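Local coordinates for protein copper chaperone PCu(A)C (Methylosinus trichosporium OB3b, PDB 6P1F) that probably acts as a copper chaperone, its PCu(A)C domain binding copper through a histidine brace, at residues A17-E22 against E118-M123; R37-I42 against L103-A108. One frame throughout, in Å; residues are numbered along the deposited sequence.

Contact 1: A17-E22 against E118-M123; sequences APLEGE and EAPDAM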
loop_
_atom_site.group_PDB
_atom_site.type_symbol
_atom_site.label_atom_id
_atom_site.label_comp_id
_atom_site.label_asym_id
_atom_site.label_seq_id
_atom_site.Cartn_x
_atom_site.Cartn_y
_atom_site.Cartn_z
ATOM N N ALA A 17 -3.812 -12.232 -1.745
ATOM C CA ALA A 17 -4.076 -12.915 -0.493
ATOM C C ALA A 17 -2.856 -13.776 -0.161
ATOM O O ALA A 17 -2.227 -14.305 -1.069
ATOM C CB ALA A 17 -5.321 -13.754 -0.592
ATOM N N PRO A 18 -2.506 -13.890 1.126
ATOM C CA PRO A 18 -1.374 -14.776 1.439
ATOM C C PRO A 18 -1.673 -16.231 1.060
ATOM O O PRO A 18 -2.812 -16.716 1.167
ATOM C CB PRO A 18 -1.181 -14.615 2.954
ATOM C CG PRO A 18 -2.463 -14.020 3.458
ATOM C CD PRO A 18 -3.089 -13.264 2.320
ATOM N N LEU A 19 -0.640 -16.896 0.567
ATOM C CA LEU A 19 -0.728 -18.308 0.269
ATOM C C LEU A 19 -1.042 -19.102 1.526
ATOM O O LEU A 19 -0.754 -18.677 2.665
ATOM C CB LEU A 19 0.574 -18.806 -0.361
ATOM C CG LEU A 19 0.943 -18.353 -1.776
ATOM C CD1 LEU A 19 2.433 -18.581 -2.030
ATOM C CD2 LEU A 19 0.115 -19.126 -2.782
ATOM N N GLU A 20 -1.646 -20.268 1.320
ATOM C CA GLU A 20 -2.040 -21.064 2.460
ATOM C C GLU A 20 -0.854 -21.309 3.373
ATOM O O GLU A 20 0.218 -21.768 2.936
ATOM C CB GLU A 20 -2.653 -22.395 2.027
ATOM C CG GLU A 20 -2.975 -23.273 3.234
ATOM C CD GLU A 20 -4.130 -24.229 2.993
ATOM O OE1 GLU A 20 -4.409 -24.532 1.811
ATOM O OE2 GLU A 20 -4.744 -24.681 3.989
ATOM N N GLY A 21 -1.024 -20.937 4.625
ATOM C CA GLY A 21 0.016 -21.148 5.608
ATOM C C GLY A 21 1.001 -20.014 5.769
ATOM O O GLY A 21 1.769 -20.008 6.730
ATOM N N GLU A 22 0.985 -19.047 4.857
ATOM C CA GLU A 22 1.966 -17.955 4.912
ATOM C C GLU A 22 1.446 -16.697 5.615
ATOM O O GLU A 22 0.236 -16.503 5.748
ATOM C CB GLU A 22 2.434 -17.599 3.505
ATOM C CG GLU A 22 2.946 -18.848 2.801
ATOM C CD GLU A 22 3.896 -18.577 1.659
ATOM O OE1 GLU A 22 4.202 -17.396 1.394
ATOM O OE2 GLU A 22 4.317 -19.571 1.006
ATOM N N GLU A 118 -7.229 -9.921 -3.550
ATOM C CA GLU A 118 -7.273 -10.670 -4.805
ATOM C C GLU A 118 -6.618 -12.033 -4.621
ATOM O O GLU A 118 -6.072 -12.298 -3.566
ATOM C CB GLU A 118 -6.586 -9.893 -5.922
ATOM C CG GLU A 118 -7.267 -8.555 -6.247
ATOM C CD GLU A 118 -8.647 -8.713 -6.871
ATOM O OE1 GLU A 118 -8.805 -9.593 -7.733
ATOM O OE2 GLU A 118 -9.561 -7.948 -6.494
ATOM N N ALA A 119 -6.676 -12.880 -5.651
ATOM C CA ALA A 119 -6.101 -14.218 -5.602
ATOM C C ALA A 119 -4.624 -14.124 -5.269
ATOM O O ALA A 119 -3.981 -13.146 -5.643
ATOM C CB ALA A 119 -6.299 -14.916 -6.927
ATOM N N PRO A 120 -4.077 -15.155 -4.603
ATOM C CA PRO A 120 -2.651 -15.083 -4.242
ATOM C C PRO A 120 -1.746 -14.871 -5.446
ATOM O O PRO A 120 -0.657 -14.316 -5.274
ATOM C CB PRO A 120 -2.381 -16.448 -3.583
ATOM C CG PRO A 120 -3.709 -16.861 -3.030
ATOM C CD PRO A 120 -4.740 -16.343 -4.029
ATOM N N ASP A 121 -2.164 -15.284 -6.647
ATOM C CA ASP A 121 -1.315 -15.096 -7.819
ATOM C C ASP A 121 -1.837 -14.051 -8.785
ATOM O O ASP A 121 -1.459 -14.020 -9.958
ATOM C CB ASP A 121 -1.124 -16.431 -8.555
ATOM C CG ASP A 121 -2.439 -17.155 -8.840
ATOM O OD1 ASP A 121 -2.380 -18.334 -9.256
ATOM O OD2 ASP A 121 -3.530 -16.577 -8.646
ATOM N N ALA A 122 -2.710 -13.174 -8.299
ATOM C CA ALA A 122 -3.311 -12.186 -9.179
ATOM C C ALA A 122 -2.281 -11.221 -9.762
ATOM O O ALA A 122 -1.279 -10.882 -9.120
ATOM C CB ALA A 122 -4.381 -11.413 -8.436
ATOM N N MET A 123 -2.544 -10.728 -10.971
ATOM C CA MET A 123 -1.619 -9.779 -11.604
ATOM C C MET A 123 -2.197 -8.358 -11.756
ATOM O O MET A 123 -1.464 -7.409 -12.031
ATOM C CB MET A 123 -1.184 -10.311 -12.971
ATOM C CG MET A 123 -0.354 -11.594 -12.903
ATOM S SD MET A 123 1.253 -11.250 -12.160
ATOM C CE MET A 123 1.991 -10.126 -13.342
HETATM O O HOH W 1 0.252 -14.238 -2.196
#
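Ala17 and Pro120 meet in a small surface contact at one end of the beta domain, where two parallel neighbours of its mixed sheet, strands 8-16 and 109-118, run out into loops. Such a beta-rich PCu(A)C domain is usually described as cupredoxin-like. One backbone hydrogen bond ties it, and the Pro120 ring fills in the rest. Ala17 N donates to Glu118 O at 2.9 Å, with 156° at the hydrogen and the donor 27° off the carbonyl plane. Because Glu118 is also backbone-bonded to Leu15, this is the alternating pattern of a parallel ladder, carried one step past the end of strand 8-16.

Beyond that rung the ladder ends, though the chains stay close. The Ala17 carbonyl faces the proline: its O lies 3.3 Å from Pro120 CA, a bent CA-H...O contact, and CB of the same ring is equally near. A water sits 2.7 Å from Ala17 O and 3.2 Å from Pro120 O, able to donate to each, although other acceptors compete for its protons. Ala17 CB is a loose 4.3 Å from Pro120 CG.

Each segment then folds back, 119-122 in a type I turn and 19-22 in a type II turn, with Gly21 taking the positive phi of the latter. Arg16 NE, hydrogen-bonded to Ala122 O, holds the 119-122 turn from strand 8-16, while Pro18 turns away to pack on Ile89 and Met92. His12, a copper ligand in another structure of this protein, is about 9 Å from Glu118, side chain to side chain. The exposed Leu19 adds a last touch: with CG beside its backbone N (chi1 -70°), the branch slants across the proline and CD2 rests 3.7 Å from Pro120 CB.

Contact 2: R37-I42 against L103-A108; sequences RPDRLI and LVFEKA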
loop_
_atom_site.group_PDB
_atom_site.type_symbol
_atom_site.label_atom_id
_atom_site.label_comp_id
_atom_site.label_asym_id
_atom_site.label_seq_id
_atom_site.Cartn_x
_atom_site.Cartn_y
_atom_site.Cartn_z
ATOM N N ARG A 37 4.456 20.588 -2.734
ATOM C CA ARG A 37 5.382 20.354 -1.615
ATOM C C ARG A 37 5.415 18.848 -1.405
ATOM O O ARG A 37 4.483 18.149 -1.799
ATOM C CB ARG A 37 4.924 21.055 -0.326
ATOM C CG ARG A 37 4.385 22.469 -0.510
ATOM C CD ARG A 37 5.325 23.511 0.085
ATOM N NE ARG A 37 5.459 23.378 1.535
ATOM C CZ ARG A 37 6.579 23.631 2.211
ATOM N NH1 ARG A 37 7.675 24.030 1.568
ATOM N NH2 ARG A 37 6.605 23.478 3.531
ATOM N N PRO A 38 6.505 18.325 -0.830
ATOM C CA PRO A 38 6.569 16.882 -0.684
ATOM C C PRO A 38 5.663 16.404 0.444
ATOM O O PRO A 38 5.181 17.188 1.262
ATOM C CB PRO A 38 8.058 16.615 -0.335
ATOM C CG PRO A 38 8.518 17.905 0.276
ATOM C CD PRO A 38 7.760 18.998 -0.443
ATOM N N ASP A 39 5.388 15.111 0.443
ATOM C CA ASP A 39 4.683 14.499 1.552
ATOM C C ASP A 39 5.437 13.202 1.882
ATOM O O ASP A 39 6.414 12.862 1.227
ATOM C CB ASP A 39 3.200 14.201 1.204
ATOM C CG ASP A 39 2.290 14.194 2.429
ATOM O OD1 ASP A 39 2.731 13.853 3.535
ATOM O OD2 ASP A 39 1.084 14.503 2.268
ATOM N N ARG A 40 4.987 12.499 2.906
ATOM C CA ARG A 40 5.617 11.221 3.276
ATOM C C ARG A 40 4.553 10.304 3.802
ATOM O O ARG A 40 3.815 10.682 4.689
ATOM C CB ARG A 40 6.699 11.429 4.356
ATOM C CG ARG A 40 7.608 10.199 4.550
ATOM C CD ARG A 40 8.674 10.462 5.632
ATOM N NE ARG A 40 8.905 11.894 5.721
ATOM C CZ ARG A 40 9.958 12.514 5.211
ATOM N NH1 ARG A 40 10.928 11.812 4.626
ATOM N NH2 ARG A 40 10.052 13.829 5.323
ATOM N N LEU A 41 4.484 9.096 3.236
ATOM C CA LEU A 41 3.631 8.052 3.784
ATOM C C LEU A 41 4.382 7.418 4.924
ATOM O O LEU A 41 5.364 6.712 4.682
ATOM C CB LEU A 41 3.295 7.023 2.706
ATOM C CG LEU A 41 2.489 5.821 3.219
ATOM C CD1 LEU A 41 1.247 6.190 3.945
ATOM C CD2 LEU A 41 2.155 4.912 2.045
ATOM N N ILE A 42 3.993 7.729 6.152
ATOM C CA ILE A 42 4.795 7.321 7.314
ATOM C C ILE A 42 4.229 6.172 8.154
ATOM O O ILE A 42 4.887 5.683 9.062
ATOM C CB ILE A 42 5.030 8.503 8.262
ATOM C CG1 ILE A 42 3.717 9.033 8.829
ATOM C CG2 ILE A 42 5.778 9.614 7.559
ATOM C CD1 ILE A 42 3.928 10.063 9.915
ATOM N N LEU A 103 -3.846 4.729 6.159
ATOM C CA LEU A 103 -2.573 5.314 5.723
ATOM C C LEU A 103 -2.358 6.628 6.434
ATOM O O LEU A 103 -3.289 7.412 6.559
ATOM C CB LEU A 103 -2.575 5.541 4.229
ATOM C CG LEU A 103 -2.921 4.303 3.395
ATOM C CD1 LEU A 103 -2.845 4.662 1.880
ATOM C CD2 LEU A 103 -2.034 3.123 3.708
ATOM N N VAL A 104 -1.132 6.880 6.889
ATOM C CA VAL A 104 -0.833 8.140 7.565
ATOM C C VAL A 104 0.166 8.929 6.745
ATOM O O VAL A 104 1.280 8.452 6.521
ATOM C CB VAL A 104 -0.245 7.901 8.951
ATOM C CG1 VAL A 104 0.006 9.250 9.672
ATOM C CG2 VAL A 104 -1.185 7.003 9.761
ATOM N N PHE A 105 -0.243 10.099 6.267
ATOM C CA PHE A 105 0.655 10.992 5.543
ATOM C C PHE A 105 1.055 12.144 6.436
ATOM O O PHE A 105 0.229 12.712 7.149
ATOM C CB PHE A 105 0.016 11.504 4.241
ATOM C CG PHE A 105 -0.259 10.418 3.265
ATOM C CD1 PHE A 105 0.677 10.110 2.293
ATOM C CD2 PHE A 105 -1.440 9.680 3.324
ATOM C CE1 PHE A 105 0.448 9.098 1.376
ATOM C CE2 PHE A 105 -1.666 8.646 2.423
ATOM C CZ PHE A 105 -0.735 8.373 1.452
ATOM N N GLU A 106 2.350 12.432 6.458
ATOM C CA GLU A 106 2.901 13.484 7.283
ATOM C C GLU A 106 2.188 14.825 7.098
ATOM O O GLU A 106 1.853 15.488 8.081
ATOM C CB GLU A 106 4.387 13.627 6.950
ATOM C CG GLU A 106 5.110 14.631 7.799
ATOM C CD GLU A 106 6.590 14.602 7.489
ATOM O OE1 GLU A 106 7.006 15.232 6.488
ATOM O OE2 GLU A 106 7.326 13.907 8.218
ATOM N N LYS A 107 1.922 15.211 5.858
ATOM C CA LYS A 107 1.279 16.498 5.599
ATOM C C LYS A 107 -0.215 16.319 5.427
ATOM O O LYS A 107 -1.017 16.962 6.136
ATOM C CB LYS A 107 1.883 17.169 4.366
ATOM C CG LYS A 107 3.382 17.387 4.465
ATOM C CD LYS A 107 3.760 18.164 5.725
ATOM C CE LYS A 107 5.264 18.451 5.772
ATOM N NZ LYS A 107 5.611 19.311 6.940
ATOM N N ALA A 108 -0.601 15.398 4.550
ATOM C CA ALA A 108 -2.017 15.296 4.189
ATOM C C ALA A 108 -2.885 14.720 5.299
ATOM O O ALA A 108 -4.088 15.017 5.344
ATOM C CB ALA A 108 -2.181 14.475 2.945
#
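Leu41 and Phe105 form a non-hydrogen-bonded antiparallel pair where strand 98-105 leaves its neighbour 39-45 in the domain's beta sheet. The flanking backbone groups are paired: Ile42 N donates to Val104 O (2.8 Å), and Glu106 N to Arg40 O (2.9 Å, 168° at the hydrogen).

Past Phe105 the chain turns, and the buried Asp39 carboxylate takes over as acceptor. Its CG lies anti to the backbone N (chi1 -153°), which carries the group across to the turn. There OD1 accepts from Lys107 N at 2.8 Å, on its syn side but well out of the carboxylate plane, and from Arg40 N on its anti side, while OD2 takes Ala108 N at 3.0 Å. Three amide N-H groups thus hold the carboxylate and probably help stabilise its charge. Replacing Asp39 with an alanine would probably leave the amides of Lys107 and Ala108 without these acceptors and the turn freer to move.

On the exposed side, Arg40 and Glu106 run side by side in a long salt bridge, NH2 to OE1 3.6 Å. Leu41 points inward with Phe105, near Met29, and its CD1 sits over one ring face, 4.0 Å from the centroid.

From the N terminus the chain runs along strand 8-16 into segment 17-22, the first half of contact 1, whose partner at 118-123 comes only after most of the domain has been built. Inside that long loop, contact 2 opens at 37-42 and closes at 103-108, so it is nested rather than crossed. Strand 109-118 then leads from the turn of contact 2 back to contact 1. The two lie on opposite sides of the chain's centre, their own centres about 29 Å apart. One joins the ends of the parallel pair 8-16 and 109-118; the other joins the antiparallel pair 39-45 and 98-105, within the same sheet.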